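Local coordinates for protein CRISPR-associated endonuclease Cas2 2 (Thermus thermophilus, PDB 1ZPW) that is a Cas2-family CRISPR-associated protein of adaptive immunity, probably a metal-dependent RNA endonuclease, and probably forms a homodimer that joins a Cas1 homodimer in a heterotetramer, at residues 4-17 / 56-70. Numbering follows the deposited sequence. Where two conformers were deposited one is given.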
loop_
_atom_site.group_PDB
_atom_site.type_symbol
_atom_site.label_atom_id
_atom_site.label_comp_id
_atom_site.label_asym_id
_atom_site.label_seq_id
_atom_site.Cartn_x
_atom_site.Cartn_y
_atom_site.Cartn_z
ATOM N N ARG A 4 -6.293 -10.817 4.551
ATOM C CA ARG A 4 -7.356 -10.146 3.855
ATOM C C ARG A 4 -6.671 -9.231 2.879
ATOM O O ARG A 4 -5.498 -8.906 3.054
ATOM C CB ARG A 4 -8.140 -9.275 4.816
ATOM C CG ARG A 4 -8.965 -9.959 5.865
ATOM C CD ARG A 4 -9.505 -8.952 6.888
ATOM N NE ARG A 4 -10.763 -8.321 6.475
ATOM C CZ ARG A 4 -10.901 -7.447 5.481
ATOM N NH1 ARG A 4 -9.855 -7.084 4.744
ATOM N NH2 ARG A 4 -12.098 -6.942 5.210
ATOM N N LEU A 5 -7.415 -8.806 1.860
ATOM C CA LEU A 5 -6.919 -7.810 0.902
ATOM C C LEU A 5 -6.984 -6.398 1.488
ATOM O O LEU A 5 -7.993 -6.002 2.084
ATOM C CB LEU A 5 -7.738 -7.853 -0.399
ATOM C CG LEU A 5 -7.438 -6.797 -1.477
ATOM C CD1 LEU A 5 -6.017 -7.009 -2.001
ATOM C CD2 LEU A 5 -8.446 -6.891 -2.625
ATOM N N TYR A 6 -5.893 -5.659 1.323
ATOM C CA TYR A 6 -5.871 -4.231 1.680
ATOM C C TYR A 6 -5.439 -3.428 0.483
ATOM O O TYR A 6 -4.545 -3.830 -0.265
ATOM C CB TYR A 6 -4.895 -3.947 2.831
ATOM C CG TYR A 6 -5.301 -4.530 4.164
ATOM C CD1 TYR A 6 -5.116 -5.899 4.437
ATOM C CD2 TYR A 6 -5.837 -3.706 5.161
ATOM C CE1 TYR A 6 -5.510 -6.428 5.673
ATOM C CE2 TYR A 6 -6.212 -4.237 6.403
ATOM C CZ TYR A 6 -6.021 -5.590 6.637
ATOM O OH TYR A 6 -6.399 -6.114 7.858
ATOM N N ALA A 7 -6.069 -2.268 0.292
ATOM C CA ALA A 7 -5.566 -1.288 -0.671
ATOM C C ALA A 7 -4.709 -0.314 0.121
ATOM O O ALA A 7 -5.135 0.217 1.155
ATOM C CB ALA A 7 -6.709 -0.537 -1.351
ATOM N N VAL A 8 -3.493 -0.095 -0.352
ATOM C CA VAL A 8 -2.558 0.775 0.375
ATOM C C VAL A 8 -2.245 1.939 -0.548
ATOM O O VAL A 8 -1.596 1.740 -1.569
ATOM C CB VAL A 8 -1.266 0.041 0.777
ATOM C CG1 VAL A 8 -0.352 1.004 1.545
ATOM C CG2 VAL A 8 -1.584 -1.144 1.659
ATOM N N ALA A 9 -2.713 3.142 -0.178
ATOM C CA ALA A 9 -2.602 4.305 -1.039
ATOM C C ALA A 9 -1.721 5.333 -0.371
ATOM O O ALA A 9 -1.850 5.591 0.831
ATOM C CB ALA A 9 -3.983 4.902 -1.308
ATOM N N TYR A 10 -0.822 5.927 -1.144
ATOM C CA TYR A 10 0.140 6.856 -0.554
ATOM C C TYR A 10 0.290 8.125 -1.344
ATOM O O TYR A 10 0.084 8.162 -2.567
ATOM C CB TYR A 10 1.494 6.200 -0.334
ATOM C CG TYR A 10 2.083 5.527 -1.543
ATOM C CD1 TYR A 10 1.826 4.179 -1.800
ATOM C CD2 TYR A 10 2.887 6.242 -2.446
ATOM C CE1 TYR A 10 2.372 3.534 -2.897
ATOM C CE2 TYR A 10 3.442 5.598 -3.557
ATOM C CZ TYR A 10 3.184 4.264 -3.768
ATOM O OH TYR A 10 3.710 3.660 -4.883
ATOM N N ASP A 11 0.622 9.177 -0.628
ATOM C CA ASP A 11 0.805 10.491 -1.206
ATOM C C ASP A 11 2.069 11.021 -0.530
ATOM O O ASP A 11 2.017 11.497 0.607
ATOM C CB ASP A 11 -0.421 11.302 -0.798
ATOM C CG ASP A 11 -0.543 12.589 -1.505
ATOM O OD1 ASP A 11 0.462 13.082 -2.101
ATOM O OD2 ASP A 11 -1.647 13.211 -1.465
ATOM N N ILE A 12 3.210 10.881 -1.226
ATOM C CA ILE A 12 4.532 11.217 -0.682
ATOM C C ILE A 12 5.186 12.215 -1.637
ATOM O O ILE A 12 5.525 11.847 -2.746
ATOM C CB ILE A 12 5.409 9.929 -0.600
ATOM C CG1 ILE A 12 4.685 8.714 0.013
ATOM C CG2 ILE A 12 6.840 10.231 -0.046
ATOM C CD1 ILE A 12 4.245 8.885 1.409
ATOM N N PRO A 13 5.331 13.459 -1.245
ATOM C CA PRO A 13 5.889 14.460 -2.182
ATOM C C PRO A 13 7.332 14.256 -2.565
ATOM O O PRO A 13 7.766 14.631 -3.701
ATOM C CB PRO A 13 5.628 15.811 -1.483
ATOM C CG PRO A 13 5.321 15.492 -0.049
ATOM C CD PRO A 13 4.840 14.061 0.005
ATOM N N ASP A 14 8.093 13.652 -1.660
ATOM C CA ASP A 14 9.515 13.460 -1.853
ATOM C C ASP A 14 9.836 12.209 -2.649
ATOM O O ASP A 14 9.425 11.089 -2.275
ATOM C CB ASP A 14 10.224 13.398 -0.507
ATOM C CG ASP A 14 11.722 13.229 -0.658
ATOM O OD1 ASP A 14 12.396 14.242 -1.019
ATOM O OD2 ASP A 14 12.325 12.160 -0.478
ATOM N N ASP A 15 10.571 12.365 -3.756
ATOM C CA ASP A 15 10.805 11.203 -4.624
ATOM C C ASP A 15 11.574 10.066 -3.937
ATOM O O ASP A 15 11.255 8.896 -4.139
ATOM C CB ASP A 15 11.577 11.605 -5.895
ATOM C CG ASP A 15 10.736 12.361 -6.902
ATOM O OD1 ASP A 15 9.483 12.437 -6.815
ATOM O OD2 ASP A 15 11.308 12.934 -7.865
ATOM N N THR A 16 12.622 10.416 -3.170
ATOM C CA THR A 16 13.435 9.407 -2.504
ATOM C C THR A 16 12.618 8.604 -1.485
ATOM O O THR A 16 12.697 7.381 -1.479
ATOM C CB THR A 16 14.669 10.044 -1.839
ATOM O OG1 THR A 16 15.521 10.597 -2.856
ATOM C CG2 THR A 16 15.539 8.983 -1.181
ATOM N N ARG A 17 11.848 9.292 -0.649
ATOM C CA ARG A 17 10.975 8.596 0.301
ATOM C C ARG A 17 9.961 7.741 -0.438
ATOM O O ARG A 17 9.666 6.641 -0.001
ATOM C CB ARG A 17 10.232 9.583 1.177
ATOM C CG ARG A 17 11.164 10.310 2.128
ATOM C CD ARG A 17 10.453 10.879 3.327
ATOM N NE ARG A 17 9.354 11.772 2.974
ATOM C CZ ARG A 17 9.487 13.080 2.727
ATOM N NH1 ARG A 17 10.693 13.662 2.744
ATOM N NH2 ARG A 17 8.416 13.798 2.428
ATOM N N LEU A 56 10.201 5.211 7.422
ATOM C CA LEU A 56 10.504 5.861 6.139
ATOM C C LEU A 56 9.837 7.193 5.918
ATOM O O LEU A 56 10.408 8.044 5.213
ATOM C CB LEU A 56 10.092 4.952 4.968
ATOM C CG LEU A 56 10.765 3.586 4.877
ATOM C CD1 LEU A 56 10.169 2.746 3.745
ATOM C CD2 LEU A 56 12.267 3.688 4.717
ATOM N N LEU A 57 8.634 7.351 6.446
ATOM C CA LEU A 57 7.779 8.509 6.129
ATOM C C LEU A 57 8.149 9.744 6.928
ATOM O O LEU A 57 8.571 9.643 8.087
ATOM C CB LEU A 57 6.297 8.200 6.389
ATOM C CG LEU A 57 5.601 6.971 5.770
ATOM C CD1 LEU A 57 4.399 6.548 6.602
ATOM C CD2 LEU A 57 5.160 7.284 4.410
ATOM N N ASP A 58 7.945 10.908 6.323
ATOM C CA ASP A 58 7.983 12.183 7.020
ATOM C C ASP A 58 6.552 12.447 7.420
ATOM O O ASP A 58 5.726 12.820 6.594
ATOM C CB ASP A 58 8.458 13.268 6.057
ATOM C CG ASP A 58 8.619 14.642 6.720
ATOM O OD1 ASP A 58 7.695 15.124 7.406
ATOM O OD2 ASP A 58 9.647 15.317 6.558
ATOM N N LEU A 59 6.200 12.227 8.680
ATOM C CA LEU A 59 4.747 12.222 8.959
ATOM C C LEU A 59 4.116 13.631 9.001
ATOM O O LEU A 59 2.896 13.761 9.067
ATOM C CB LEU A 59 4.357 11.280 10.132
ATOM C CG LEU A 59 4.384 9.758 9.822
ATOM C CD1 LEU A 59 3.386 8.942 10.646
ATOM C CD2 LEU A 59 4.164 9.412 8.359
ATOM N N GLY A 60 4.946 14.664 8.864
ATOM C CA GLY A 60 4.459 16.009 8.612
ATOM C C GLY A 60 4.167 16.345 7.156
ATOM O O GLY A 60 3.485 17.340 6.891
ATOM N N GLN A 61 4.674 15.538 6.218
ATOM C CA GLN A 61 4.475 15.795 4.782
ATOM C C GLN A 61 3.740 14.677 4.033
ATOM O O GLN A 61 3.136 14.940 2.976
ATOM C CB GLN A 61 5.797 16.015 4.054
ATOM C CG GLN A 61 6.521 17.297 4.402
ATOM C CD GLN A 61 7.720 17.592 3.476
ATOM O OE1 GLN A 61 8.407 18.600 3.669
ATOM N NE2 GLN A 61 7.969 16.730 2.479
ATOM N N ASP A 62 3.854 13.462 4.532
ATOM C CA ASP A 62 3.482 12.257 3.767
ATOM C C ASP A 62 2.167 11.717 4.268
ATOM O O ASP A 62 1.809 11.931 5.442
ATOM C CB ASP A 62 4.525 11.172 4.012
ATOM C CG ASP A 62 5.858 11.494 3.423
ATOM O OD1 ASP A 62 5.965 12.448 2.592
ATOM O OD2 ASP A 62 6.851 10.839 3.734
ATOM N N ALA A 63 1.439 11.026 3.391
ATOM C CA ALA A 63 0.202 10.345 3.780
ATOM C C ALA A 63 0.202 8.910 3.296
ATOM O O ALA A 63 0.517 8.629 2.157
ATOM C CB ALA A 63 -0.973 11.053 3.173
ATOM N N LEU A 64 -0.243 8.004 4.157
ATOM C CA LEU A 64 -0.407 6.611 3.796
ATOM C C LEU A 64 -1.744 6.161 4.356
ATOM O O LEU A 64 -1.994 6.288 5.566
ATOM C CB LEU A 64 0.748 5.763 4.381
ATOM C CG LEU A 64 0.806 4.281 4.010
ATOM C CD1 LEU A 64 2.048 3.597 4.612
ATOM C CD2 LEU A 64 -0.367 3.494 4.466
ATOM N N ARG A 65 -2.609 5.647 3.483
ATOM C CA ARG A 65 -3.902 5.143 3.943
ATOM C C ARG A 65 -4.024 3.672 3.652
ATOM O O ARG A 65 -3.707 3.227 2.552
ATOM C CB ARG A 65 -5.052 5.920 3.303
ATOM C CG ARG A 65 -4.980 7.416 3.617
ATOM C CD ARG A 65 -6.106 8.248 2.947
ATOM N NE ARG A 65 -7.341 8.181 3.725
ATOM C CZ ARG A 65 -7.619 8.998 4.752
ATOM N NH1 ARG A 65 -8.757 8.860 5.438
ATOM N NH2 ARG A 65 -6.731 9.925 5.106
ATOM N N ILE A 66 -4.511 2.918 4.632
ATOM C CA ILE A 66 -4.636 1.466 4.488
ATOM C C ILE A 66 -6.093 1.071 4.620
ATOM O O ILE A 66 -6.706 1.278 5.686
ATOM C CB ILE A 66 -3.787 0.758 5.580
ATOM C CG1 ILE A 66 -2.332 1.120 5.402
ATOM C CG2 ILE A 66 -3.944 -0.725 5.449
ATOM C CD1 ILE A 66 -1.402 0.762 6.646
ATOM N N TYR A 67 -6.651 0.519 3.543
ATOM C CA TYR A 67 -8.071 0.161 3.490
ATOM C C TYR A 67 -8.276 -1.335 3.499
ATOM O O TYR A 67 -7.905 -1.995 2.536
ATOM C CB TYR A 67 -8.688 0.659 2.187
ATOM C CG TYR A 67 -8.758 2.181 2.097
ATOM C CD1 TYR A 67 -9.811 2.874 2.693
ATOM C CD2 TYR A 67 -7.799 2.899 1.378
ATOM C CE1 TYR A 67 -9.887 4.291 2.619
ATOM C CE2 TYR A 67 -7.860 4.286 1.308
ATOM C CZ TYR A 67 -8.912 4.959 1.904
ATOM O OH TYR A 67 -8.965 6.335 1.822
ATOM N N PRO A 68 -8.944 -1.879 4.513
ATOM C CA PRO A 68 -9.316 -3.298 4.434
ATOM C C PRO A 68 -10.456 -3.465 3.448
ATOM O O PRO A 68 -11.441 -2.722 3.535
ATOM C CB PRO A 68 -9.749 -3.651 5.869
ATOM C CG PRO A 68 -9.914 -2.360 6.602
ATOM C CD PRO A 68 -9.428 -1.199 5.741
ATOM N N VAL A 69 -10.329 -4.390 2.504
ATOM C CA VAL A 69 -11.290 -4.501 1.401
ATOM C C VAL A 69 -12.221 -5.668 1.686
ATOM O O VAL A 69 -11.787 -6.698 2.184
ATOM C CB VAL A 69 -10.577 -4.759 0.069
ATOM C CG1 VAL A 69 -11.581 -4.994 -1.063
ATOM C CG2 VAL A 69 -9.643 -3.583 -0.253
ATOM N N ALA A 70 -13.500 -5.480 1.423
ATOM C CA ALA A 70 -14.406 -6.614 1.531
ATOM C C ALA A 70 -15.478 -6.439 0.529
ATOM O O ALA A 70 -16.318 -5.536 0.630
ATOM C CB ALA A 70 -14.951 -6.772 2.943
HETATM O O HOH W 1 -10.414 -9.118 1.802
HETATM O O HOH W 2 1.048 13.959 1.481
#
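Arg17 clamps both carboxylate oxygens of Asp62: NE meets OD2 on its syn side at 2.8 Å, and NH2 gives OD1 a nearly straight bond (170°) in the guanidinium plane. Asp58 CB lies 3.4 Å above the centre of that plane, and Asp14 CB covers the opposite face nearer the rim. A bend at chi3 (-56°) turns the guanidinium into this slot at the start of helix 15-26, where Asp14 OD2 caps Arg17 N. Asp62 OD2 also accepts from Asp58 N, 2.8 Å away and well above the carboxylate plane. Beside the salt bridge, one of the two modelled conformers of Ile12 probably sets CD1 against Leu57 CD2. Strand 4-11, an inner strand of the ferredoxin-like Cas2 fold, runs toward this site; strand 63-68, outermost within this chain, runs antiparallel away from it. Tyr6, Val8, Leu64 and Ile66 face the helices; Tyr6 CD2 touches Ile66 CG2 at 3.5 Å, while its CE2 meets Pro68 CB. Asp11, the predicted catalytic metal ligand, lies on the other face, its backbone doubly hydrogen-bonded to Ala63. The buried carboxylate of Asp62, held by three N-H groups, is probably kept ionised and ties the turn before strand 63-68 to the helix start just beyond Asp11.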